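Long-range contacts in HP1028 (Helicobacter pylori, PDB 4INN), which probably binds and carries small molecules inside a lipocalin-type beta-barrel, although its natural ligand is uncertain: residues I39-E44 with T151-S156; F52-E57 with Y65-V70; N59-A64 with D99-G104. The protein carries 1 engineered substitution. All coordinates share one frame; numbering follows the deposited sequence.

Interaction 1 (I39-E44 with T151-S156)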
loop_
_atom_site.group_PDB
_atom_site.type_symbol
_atom_site.label_atom_id
_atom_site.label_comp_id
_atom_site.label_asym_id
_atom_site.label_seq_id
_atom_site.Cartn_x
_atom_site.Cartn_y
_atom_site.Cartn_z
ATOM N N ILE A 39 -4.882 8.378 2.025
ATOM C CA ILE A 39 -3.818 8.355 1.085
ATOM C C ILE A 39 -2.498 8.709 1.818
ATOM O O ILE A 39 -2.453 9.588 2.717
ATOM C CB ILE A 39 -4.165 9.280 -0.055
ATOM C CG1 ILE A 39 -5.315 8.654 -0.832
ATOM C CG2 ILE A 39 -2.982 9.429 -0.976
ATOM C CD1 ILE A 39 -5.934 9.520 -1.916
ATOM N N TYR A 40 -1.448 7.977 1.479
ATOM C CA TYR A 40 -0.175 8.148 2.133
ATOM C C TYR A 40 0.898 8.223 1.085
ATOM O O TYR A 40 0.699 7.857 -0.070
ATOM C CB TYR A 40 0.128 6.970 3.077
ATOM C CG TYR A 40 -0.882 6.777 4.156
ATOM C CD1 TYR A 40 -0.669 7.260 5.438
ATOM C CD2 TYR A 40 -2.076 6.160 3.881
ATOM C CE1 TYR A 40 -1.649 7.114 6.421
ATOM C CE2 TYR A 40 -3.053 6.008 4.851
ATOM C CZ TYR A 40 -2.833 6.468 6.114
ATOM O OH TYR A 40 -3.815 6.281 7.034
ATOM N N GLN A 41 2.040 8.723 1.485
ATOM C CA GLN A 41 3.185 8.789 0.577
ATOM C C GLN A 41 4.246 7.885 1.145
ATOM O O GLN A 41 4.697 8.098 2.260
ATOM C CB GLN A 41 3.717 10.230 0.457
ATOM C CG GLN A 41 4.907 10.322 -0.495
ATOM C CD GLN A 41 5.584 11.685 -0.518
ATOM O OE1 GLN A 41 5.006 12.700 -0.133
ATOM N NE2 GLN A 41 6.822 11.708 -1.035
ATOM N N THR A 42 4.644 6.885 0.381
ATOM C CA THR A 42 5.621 5.919 0.853
ATOM C C THR A 42 7.031 6.503 0.887
ATOM O O THR A 42 7.285 7.620 0.427
ATOM C CB THR A 42 5.654 4.677 -0.037
ATOM O OG1 THR A 42 6.249 5.029 -1.288
ATOM C CG2 THR A 42 4.246 4.100 -0.250
ATOM N N GLN A 43 7.949 5.734 1.442
ATOM C CA GLN A 43 9.303 6.176 1.665
ATOM C C GLN A 43 10.141 5.551 0.602
ATOM O O GLN A 43 10.094 4.358 0.396
ATOM C CB GLN A 43 9.790 5.711 3.046
ATOM C CG GLN A 43 11.042 6.418 3.525
ATOM C CD GLN A 43 11.545 5.927 4.878
ATOM O OE1 GLN A 43 10.808 5.822 5.840
ATOM N NE2 GLN A 43 12.821 5.647 4.949
ATOM N N GLU A 44 10.894 6.377 -0.092
ATOM C CA GLU A 44 11.938 5.927 -0.991
ATOM C C GLU A 44 12.882 4.951 -0.270
ATOM O O GLU A 44 13.300 5.217 0.856
ATOM C CB GLU A 44 12.712 7.156 -1.417
ATOM C CG GLU A 44 13.853 6.908 -2.375
ATOM C CD GLU A 44 14.412 8.220 -2.879
ATOM O OE1 GLU A 44 14.776 9.082 -2.029
ATOM O OE2 GLU A 44 14.459 8.383 -4.125
ATOM N N THR A 151 8.543 4.949 7.251
ATOM C CA THR A 151 7.443 5.833 7.592
ATOM C C THR A 151 6.732 6.458 6.381
ATOM O O THR A 151 7.338 7.070 5.524
ATOM C CB THR A 151 7.728 6.769 8.797
ATOM O OG1 THR A 151 7.285 8.095 8.505
ATOM C CG2 THR A 151 9.153 6.765 9.183
ATOM N N TRP A 152 5.421 6.250 6.343
ATOM C CA TRP A 152 4.547 6.661 5.250
ATOM C C TRP A 152 3.711 7.848 5.739
ATOM O O TRP A 152 2.950 7.687 6.695
ATOM C CB TRP A 152 3.611 5.503 4.897
ATOM C CG TRP A 152 4.283 4.371 4.203
ATOM C CD1 TRP A 152 5.603 4.104 4.185
ATOM C CD2 TRP A 152 3.658 3.346 3.438
ATOM N NE1 TRP A 152 5.862 2.997 3.434
ATOM C CE2 TRP A 152 4.681 2.500 2.966
ATOM C CE3 TRP A 152 2.331 3.074 3.079
ATOM C CZ2 TRP A 152 4.436 1.391 2.159
ATOM C CZ3 TRP A 152 2.074 1.967 2.274
ATOM C CH2 TRP A 152 3.132 1.136 1.816
ATOM N N LYS A 153 3.881 9.021 5.118
ATOM C CA LYS A 153 3.192 10.215 5.563
ATOM C C LYS A 153 1.756 10.193 5.108
ATOM O O LYS A 153 1.478 9.920 3.951
ATOM C CB LYS A 153 3.816 11.497 4.988
ATOM C CG LYS A 153 4.896 12.151 5.841
ATOM C CD LYS A 153 6.279 12.029 5.192
ATOM C CE LYS A 153 6.504 13.096 4.116
ATOM N NZ LYS A 153 6.818 12.569 2.738
ATOM N N ARG A 154 0.845 10.547 6.008
ATOM C CA ARG A 154 -0.525 10.767 5.632
ATOM C C ARG A 154 -0.696 12.094 4.920
ATOM O O ARG A 154 -0.170 13.100 5.359
ATOM C CB ARG A 154 -1.431 10.746 6.844
ATOM C CG ARG A 154 -2.836 10.425 6.401
ATOM C CD ARG A 154 -3.823 10.730 7.460
ATOM N NE ARG A 154 -5.164 10.677 6.906
ATOM C CZ ARG A 154 -5.912 9.595 6.828
ATOM N NH1 ARG A 154 -5.457 8.418 7.243
ATOM N NH2 ARG A 154 -7.118 9.692 6.313
ATOM N N LEU A 155 -1.442 12.102 3.827
ATOM C CA LEU A 155 -1.787 13.341 3.155
ATOM C C LEU A 155 -3.125 13.867 3.638
ATOM O O LEU A 155 -4.056 13.110 3.913
ATOM C CB LEU A 155 -1.883 13.116 1.666
ATOM C CG LEU A 155 -0.606 13.288 0.869
ATOM C CD1 LEU A 155 0.578 12.623 1.488
ATOM C CD2 LEU A 155 -0.882 12.767 -0.536
ATOM N N SER A 156 -3.203 15.172 3.771
ATOM C CA SER A 156 -4.447 15.848 4.066
ATOM C C SER A 156 -5.257 15.952 2.763
ATOM O O SER A 156 -4.706 15.788 1.673
ATOM C CB SER A 156 -4.141 17.249 4.595
ATOM O OG SER A 156 -3.566 18.027 3.552
HETATM O O HOH W 1 -5.563 10.760 3.476
HETATM O O HOH W 2 7.432 9.269 2.983
HETATM O O HOH W 3 8.395 2.587 1.704
#
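Strands 39-41 and 151-154 run antiparallel, their axes within 4.4 Å at 133°, with Tyr40 against Arg154 as a non-hydrogen-bonded pair and Gln41 against Lys153 as the hydrogen-bonded pair beside it. Gln41 N donates to Lys153 O (2.8 Å), Lys153 N returns a longer bond to Gln41 O, and Leu155 N donates almost straight to Ile39 O (2.9 Å). Beyond the last regular pair the ladder passes to a side chain: Gln43, its CG anti to the backbone N (chi1 -165°) and its chain extended, brings OE1 within 2.8 Å of Thr151 N, in the place of a strand carbonyl. Thr42 sets its methyl CG2 squarely over one face of Trp152, 3.5 Å from the centroid of the six-membered ring, a CH-pi contact. Farther along the same face, toward the ends of the strands, the contact becomes polar. The Arg154 chain passes along the CE1 side of the Tyr40 ring, CG to CE1 3.5 Å, and turns its guanidinium nearly perpendicular to that ring; NH2 is held by Pro37 O and the tyrosine OH by Leu36 O. On the opposite face, that of Gln41 and Lys153, the bent lysine chain carries NZ back to a weak bond with Gln41 OE1, while Gln41 NE2 is held by Ser50. Water bridges Ile39 N to Leu155 O, and another links Gln43 O to Trp152 NE1. Trp152 also stacks on Phe136 within the barrel. First strand meeting last, this is the seam that closes the antiparallel beta-barrel of the lipocalin fold.

Interaction 2 (F52-E57 with Y65-V70)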
loop_
_atom_site.group_PDB
_atom_site.type_symbol
_atom_site.label_atom_id
_atom_site.label_comp_id
_atom_site.label_asym_id
_atom_site.label_seq_id
_atom_site.Cartn_x
_atom_site.Cartn_y
_atom_site.Cartn_z
ATOM N N PHE A 52 2.456 7.216 -4.115
ATOM C CA PHE A 52 1.245 7.562 -3.384
ATOM C C PHE A 52 0.373 6.318 -3.450
ATOM O O PHE A 52 0.185 5.726 -4.541
ATOM C CB PHE A 52 0.516 8.753 -4.001
ATOM C CG PHE A 52 1.312 10.056 -4.016
ATOM C CD1 PHE A 52 1.612 10.738 -2.815
ATOM C CD2 PHE A 52 1.694 10.646 -5.234
ATOM C CE1 PHE A 52 2.304 11.945 -2.845
ATOM C CE2 PHE A 52 2.370 11.862 -5.267
ATOM C CZ PHE A 52 2.679 12.509 -4.080
ATOM N N VAL A 53 -0.127 5.919 -2.283
ATOM C CA VAL A 53 -0.983 4.762 -2.144
ATOM C C VAL A 53 -2.215 5.049 -1.323
ATOM O O VAL A 53 -2.151 5.860 -0.427
ATOM C CB VAL A 53 -0.264 3.626 -1.424
ATOM C CG1 VAL A 53 0.978 3.227 -2.207
ATOM C CG2 VAL A 53 0.091 4.026 -0.004
ATOM N N GLU A 54 -3.318 4.361 -1.631
ATOM C CA GLU A 54 -4.551 4.464 -0.866
ATOM C C GLU A 54 -4.921 3.212 -0.098
ATOM O O GLU A 54 -5.039 2.154 -0.681
ATOM C CB GLU A 54 -5.731 4.812 -1.772
ATOM C CG GLU A 54 -7.061 4.904 -1.014
ATOM C CD GLU A 54 -8.146 5.646 -1.766
ATOM O OE1 GLU A 54 -7.947 5.969 -2.968
ATOM O OE2 GLU A 54 -9.213 5.916 -1.160
ATOM N N PHE A 55 -5.164 3.359 1.200
ATOM C CA PHE A 55 -5.670 2.264 2.033
ATOM C C PHE A 55 -7.206 2.348 2.065
ATOM O O PHE A 55 -7.752 3.448 2.120
ATOM C CB PHE A 55 -5.118 2.343 3.466
ATOM C CG PHE A 55 -3.718 1.838 3.629
ATOM C CD1 PHE A 55 -3.472 0.616 4.227
ATOM C CD2 PHE A 55 -2.636 2.612 3.265
ATOM C CE1 PHE A 55 -2.184 0.140 4.425
ATOM C CE2 PHE A 55 -1.343 2.151 3.442
ATOM C CZ PHE A 55 -1.116 0.911 4.035
ATOM N N PHE A 56 -7.889 1.206 2.046
ATOM C CA PHE A 56 -9.354 1.163 2.213
ATOM C C PHE A 56 -9.792 -0.095 2.971
ATOM O O PHE A 56 -9.008 -1.039 3.033
ATOM C CB PHE A 56 -10.056 1.253 0.841
ATOM C CG PHE A 56 -9.809 0.067 -0.077
ATOM C CD1 PHE A 56 -10.747 -0.921 -0.219
ATOM C CD2 PHE A 56 -8.650 -0.025 -0.833
ATOM C CE1 PHE A 56 -10.520 -2.002 -1.085
ATOM C CE2 PHE A 56 -8.411 -1.104 -1.690
ATOM C CZ PHE A 56 -9.358 -2.088 -1.830
ATOM N N GLU A 57 -10.989 -0.104 3.589
ATOM C CA GLU A 57 -11.503 -1.353 4.230
ATOM C C GLU A 57 -12.517 -2.064 3.374
ATOM O O GLU A 57 -13.204 -1.462 2.585
ATOM C CB GLU A 57 -12.056 -1.161 5.673
ATOM C CG GLU A 57 -13.503 -0.695 5.855
ATOM C CD GLU A 57 -14.638 -1.694 5.473
ATOM O OE1 GLU A 57 -14.709 -2.857 5.973
ATOM O OE2 GLU A 57 -15.532 -1.278 4.671
ATOM N N TYR A 65 -3.910 -0.024 -2.604
ATOM C CA TYR A 65 -3.519 -0.058 -4.026
ATOM C C TYR A 65 -2.677 1.183 -4.342
ATOM O O TYR A 65 -2.663 2.127 -3.565
ATOM C CB TYR A 65 -4.750 -0.133 -4.943
ATOM C CG TYR A 65 -5.538 1.164 -5.013
ATOM C CD1 TYR A 65 -5.197 2.153 -5.917
ATOM C CD2 TYR A 65 -6.613 1.393 -4.177
ATOM C CE1 TYR A 65 -5.900 3.333 -5.990
ATOM C CE2 TYR A 65 -7.320 2.595 -4.237
ATOM C CZ TYR A 65 -6.946 3.565 -5.132
ATOM O OH TYR A 65 -7.626 4.752 -5.179
ATOM N N GLY A 66 -1.947 1.176 -5.452
ATOM C CA GLY A 66 -1.040 2.284 -5.779
ATOM C C GLY A 66 -1.719 3.272 -6.710
ATOM O O GLY A 66 -2.453 2.878 -7.589
ATOM N N ILE A 67 -1.484 4.559 -6.515
ATOM C CA ILE A 67 -2.113 5.570 -7.332
ATOM C C ILE A 67 -1.136 6.021 -8.418
ATOM O O ILE A 67 -1.400 5.860 -9.598
ATOM C CB ILE A 67 -2.582 6.744 -6.447
ATOM C CG1 ILE A 67 -3.787 6.301 -5.618
ATOM C CG2 ILE A 67 -2.898 7.987 -7.280
ATOM C CD1 ILE A 67 -4.135 7.280 -4.539
ATOM N N SER A 68 0.000 6.567 -7.997
ATOM C CA SER A 68 1.080 6.968 -8.907
ATOM C C SER A 68 2.361 7.173 -8.111
ATOM O O SER A 68 2.344 7.241 -6.878
ATOM C CB SER A 68 0.742 8.260 -9.658
ATOM O OG SER A 68 0.431 9.318 -8.746
ATOM N N ASP A 69 3.467 7.279 -8.827
ATOM C CA ASP A 69 4.735 7.623 -8.241
ATOM C C ASP A 69 4.764 9.105 -8.034
ATOM O O ASP A 69 4.136 9.863 -8.751
ATOM C CB ASP A 69 5.898 7.217 -9.157
ATOM C CG ASP A 69 6.044 5.689 -9.300
ATOM O OD1 ASP A 69 6.600 5.253 -10.338
ATOM O OD2 ASP A 69 5.600 4.927 -8.400
ATOM N N VAL A 70 5.536 9.508 -7.046
ATOM C CA VAL A 70 5.655 10.901 -6.681
ATOM C C VAL A 70 6.087 11.774 -7.843
ATOM O O VAL A 70 5.632 12.903 -7.970
ATOM C CB VAL A 70 6.665 11.053 -5.542
ATOM C CG1 VAL A 70 7.003 12.503 -5.302
ATOM C CG2 VAL A 70 6.084 10.448 -4.282
#
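With CG between its backbone N and carbonyl carbon (chi1 72°), Tyr65 tips its ring over toward Glu54, which holds CG anti to its own backbone N (chi1 179°) and keeps its chain extended. The two then run side by side in the same direction, with Glu54 CB 3.7 Å from Tyr65 CE2 and the carboxylate turned 38° from the ring plane. Their polar ends have further partners, Arg167 in a salt bridge with Glu54 OE2 and the backbone N of Phe168 bonded to Tyr65 OH. Phe56 adds its CE2 at the edge of the Tyr65 ring, 4.0 Å from CD2. Behind the pair the backbones exchange two bonds, Glu54 N to Tyr65 O (3.0 Å) and Tyr65 N to Glu54 O (3.1 Å). Farther along, a classic beta bulge puts both Ile67 and Ser68 opposite Phe52: Ile67 N donates to Phe52 O, and Phe52 N donates nearly straight to Ser68 O, each at 2.8 Å. Within the bulge Ile67 points toward the partner strand, and its CD1 rests 4.0 Å from Glu54 CB. At the end of the strand Val70 crosses the Phe52 side chain and lays CG2 over the ring face, offset toward the rim. Helix 170-174 lies against Phe56 (Val173, Leu174) and Tyr65 (Leu170, Val173) on the face they share with Glu54, while strands 38-41 and 95-104 flank the hairpin of strands 51-58 and 61-69 in the barrel.

Interaction 3 (N59-A64 with D99-G104)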
loop_
_atom_site.group_PDB
_atom_site.type_symbol
_atom_site.label_atom_id
_atom_site.label_comp_id
_atom_site.label_asym_id
_atom_site.label_seq_id
_atom_site.Cartn_x
_atom_site.Cartn_y
_atom_site.Cartn_z
ATOM N N ASN A 59 -15.054 -5.769 3.970
ATOM C CA ASN A 59 -15.393 -6.946 4.760
ATOM C C ASN A 59 -14.595 -6.987 6.054
ATOM O O ASN A 59 -14.147 -8.051 6.498
ATOM C CB ASN A 59 -15.222 -8.220 3.935
ATOM C CG ASN A 59 -16.183 -8.283 2.741
ATOM O OD1 ASN A 59 -15.960 -9.010 1.765
ATOM N ND2 ASN A 59 -17.259 -7.516 2.818
ATOM N N GLY A 60 -14.415 -5.791 6.634
ATOM C CA GLY A 60 -13.721 -5.609 7.909
ATOM C C GLY A 60 -12.196 -5.592 7.944
ATOM O O GLY A 60 -11.612 -5.369 9.012
ATOM N N LYS A 61 -11.536 -5.861 6.816
ATOM C CA LYS A 61 -10.076 -5.841 6.766
ATOM C C LYS A 61 -9.629 -4.713 5.856
ATOM O O LYS A 61 -10.416 -4.217 5.035
ATOM C CB LYS A 61 -9.504 -7.158 6.247
ATOM C CG LYS A 61 -10.034 -8.437 6.880
ATOM C CD LYS A 61 -9.421 -9.639 6.184
ATOM C CE LYS A 61 -10.162 -10.934 6.466
ATOM N NZ LYS A 61 -9.677 -11.572 7.718
ATOM N N PHE A 62 -8.355 -4.338 5.987
ATOM C CA PHE A 62 -7.783 -3.210 5.244
ATOM C C PHE A 62 -6.875 -3.663 4.132
ATOM O O PHE A 62 -6.196 -4.685 4.255
ATOM C CB PHE A 62 -7.097 -2.251 6.209
ATOM C CG PHE A 62 -8.061 -1.694 7.205
ATOM C CD1 PHE A 62 -8.764 -0.520 6.931
ATOM C CD2 PHE A 62 -8.396 -2.425 8.365
ATOM C CE1 PHE A 62 -9.691 -0.048 7.842
ATOM C CE2 PHE A 62 -9.348 -1.946 9.255
ATOM C CZ PHE A 62 -9.992 -0.766 8.997
ATOM N N TYR A 63 -6.918 -2.900 3.042
ATOM C CA TYR A 63 -6.217 -3.219 1.823
ATOM C C TYR A 63 -5.558 -1.935 1.318
ATOM O O TYR A 63 -5.920 -0.872 1.770
ATOM C CB TYR A 63 -7.217 -3.702 0.764
ATOM C CG TYR A 63 -7.990 -4.935 1.113
ATOM C CD1 TYR A 63 -7.620 -6.171 0.609
ATOM C CD2 TYR A 63 -9.106 -4.867 1.950
ATOM C CE1 TYR A 63 -8.316 -7.315 0.935
ATOM C CE2 TYR A 63 -9.814 -5.998 2.282
ATOM C CZ TYR A 63 -9.414 -7.211 1.769
ATOM O OH TYR A 63 -10.116 -8.328 2.112
ATOM N N ALA A 64 -4.634 -2.034 0.357
ATOM C CA ALA A 64 -4.104 -0.853 -0.318
ATOM C C ALA A 64 -3.783 -1.090 -1.800
ATOM O O ALA A 64 -3.407 -2.214 -2.192
ATOM C CB ALA A 64 -2.857 -0.354 0.398
ATOM N N ASP A 99 -5.499 -7.967 3.648
ATOM C CA ASP A 99 -5.785 -8.781 4.822
ATOM C C ASP A 99 -5.310 -8.194 6.131
ATOM O O ASP A 99 -5.154 -8.918 7.118
ATOM C CB ASP A 99 -5.306 -10.240 4.634
ATOM C CG ASP A 99 -6.138 -11.030 3.577
ATOM O OD1 ASP A 99 -7.305 -10.657 3.216
ATOM O OD2 ASP A 99 -5.591 -12.048 3.097
ATOM N N LEU A 100 -5.132 -6.880 6.182
ATOM C CA LEU A 100 -4.734 -6.226 7.453
ATOM C C LEU A 100 -5.903 -6.165 8.409
ATOM O O LEU A 100 -6.952 -5.667 8.042
ATOM C CB LEU A 100 -4.224 -4.801 7.243
ATOM C CG LEU A 100 -2.723 -4.573 7.138
ATOM C CD1 LEU A 100 -2.503 -3.090 6.944
ATOM C CD2 LEU A 100 -1.973 -5.051 8.359
ATOM N N ILE A 101 -5.704 -6.673 9.627
ATOM C CA ILE A 101 -6.708 -6.653 10.673
ATOM C C ILE A 101 -6.320 -5.636 11.731
ATOM O O ILE A 101 -5.209 -5.653 12.248
ATOM C CB ILE A 101 -6.792 -8.002 11.430
ATOM C CG1 ILE A 101 -6.758 -9.202 10.511
ATOM C CG2 ILE A 101 -8.022 -8.049 12.299
ATOM C CD1 ILE A 101 -7.808 -9.189 9.471
ATOM N N LYS A 102 -7.279 -4.799 12.094
ATOM C CA LYS A 102 -7.157 -3.921 13.255
ATOM C C LYS A 102 -7.179 -4.745 14.550
ATOM O O LYS A 102 -8.149 -5.434 14.813
ATOM C CB LYS A 102 -8.341 -2.969 13.255
ATOM C CG LYS A 102 -8.330 -1.820 14.251
ATOM C CD LYS A 102 -9.279 -0.737 13.698
ATOM C CE LYS A 102 -9.875 0.163 14.757
ATOM N NZ LYS A 102 -8.806 0.612 15.679
ATOM N N VAL A 103 -6.103 -4.668 15.335
ATOM C CA VAL A 103 -6.011 -5.358 16.637
ATOM C C VAL A 103 -6.021 -4.416 17.868
ATOM O O VAL A 103 -6.215 -4.860 18.988
ATOM C CB VAL A 103 -4.757 -6.257 16.700
ATOM C CG1 VAL A 103 -4.807 -7.299 15.604
ATOM C CG2 VAL A 103 -3.463 -5.441 16.612
ATOM N N GLY A 104 -5.782 -3.128 17.652
ATOM C CA GLY A 104 -5.839 -2.114 18.711
ATOM C C GLY A 104 -6.238 -0.808 18.067
ATOM O O GLY A 104 -6.348 -0.736 16.852
HETATM O O HOH W 4 -9.945 -5.404 11.258
#
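Phe62 and Leu100 grip each other through two backbone hydrogen bonds, Phe62 N to Leu100 O (2.8 Å) and Leu100 N to Phe62 O (3.1 Å), both lying in the carbonyl plane. On the sheet face that these residues share, Phe62 CB meets Leu100 CB at 4.0 Å. With CG beside its own backbone N (chi1 -61°), the Phe62 ring swings so that its edge, at CD2, lies 3.6 Å from Leu100 O. On the other face Lys61 and Ile101 run alongside each other, the aliphatic lysine chain packing on the isoleucine methyl, CG to CD1 3.5 Å. Tyr63 sends its ring past Asp99, whose backbone N sits over one ring face. Asp99 OD1 stays 5.2 Å from Lys61 NZ, so any attraction between these charges acts at a distance. Where the two strands splay apart, with their short axes at 135°, a water takes over the pairing: it donates to Gly60 O and accepts from Lys102 N. Further out, Tyr108 of strand 107-115 meets the Phe62 ring edge-to-face, and Phe55 of strand 51-58 packs against Leu100. Gly60 N, in the turn leading into strand 61-64, is held by Glu57 OE1. Strands 61-69 and 95-104 follow one another in the chain and lie next to each other in the sheet, one step of an up-and-down meander of consecutive strands.

How the interactions relate
The three contacts follow the barrel wall round from its seam. Interaction 1 joins the first and last strands, and interaction 2 lies next to it, centres about 9 Å apart: Tyr40 N probably bonds to Val53 O (2.9 Å), and Trp152 and Tyr40 both pack on Phe55. Interactions 2 and 3 share strand 61-69, which pairs with 51-58 on one edge and with 95-104 on the other. Their centres are about 16 Å apart, yet Phe56 O and Tyr63 N meet at 2.8 Å. Interactions 1 and 3 do not touch. A polyethylene-glycol-type ligand occupies a pocket that includes Gly147, Lys148 and Phe150 of strand 147-154, whose later residues pair in interaction 1, Phe150 directly preceding Thr151.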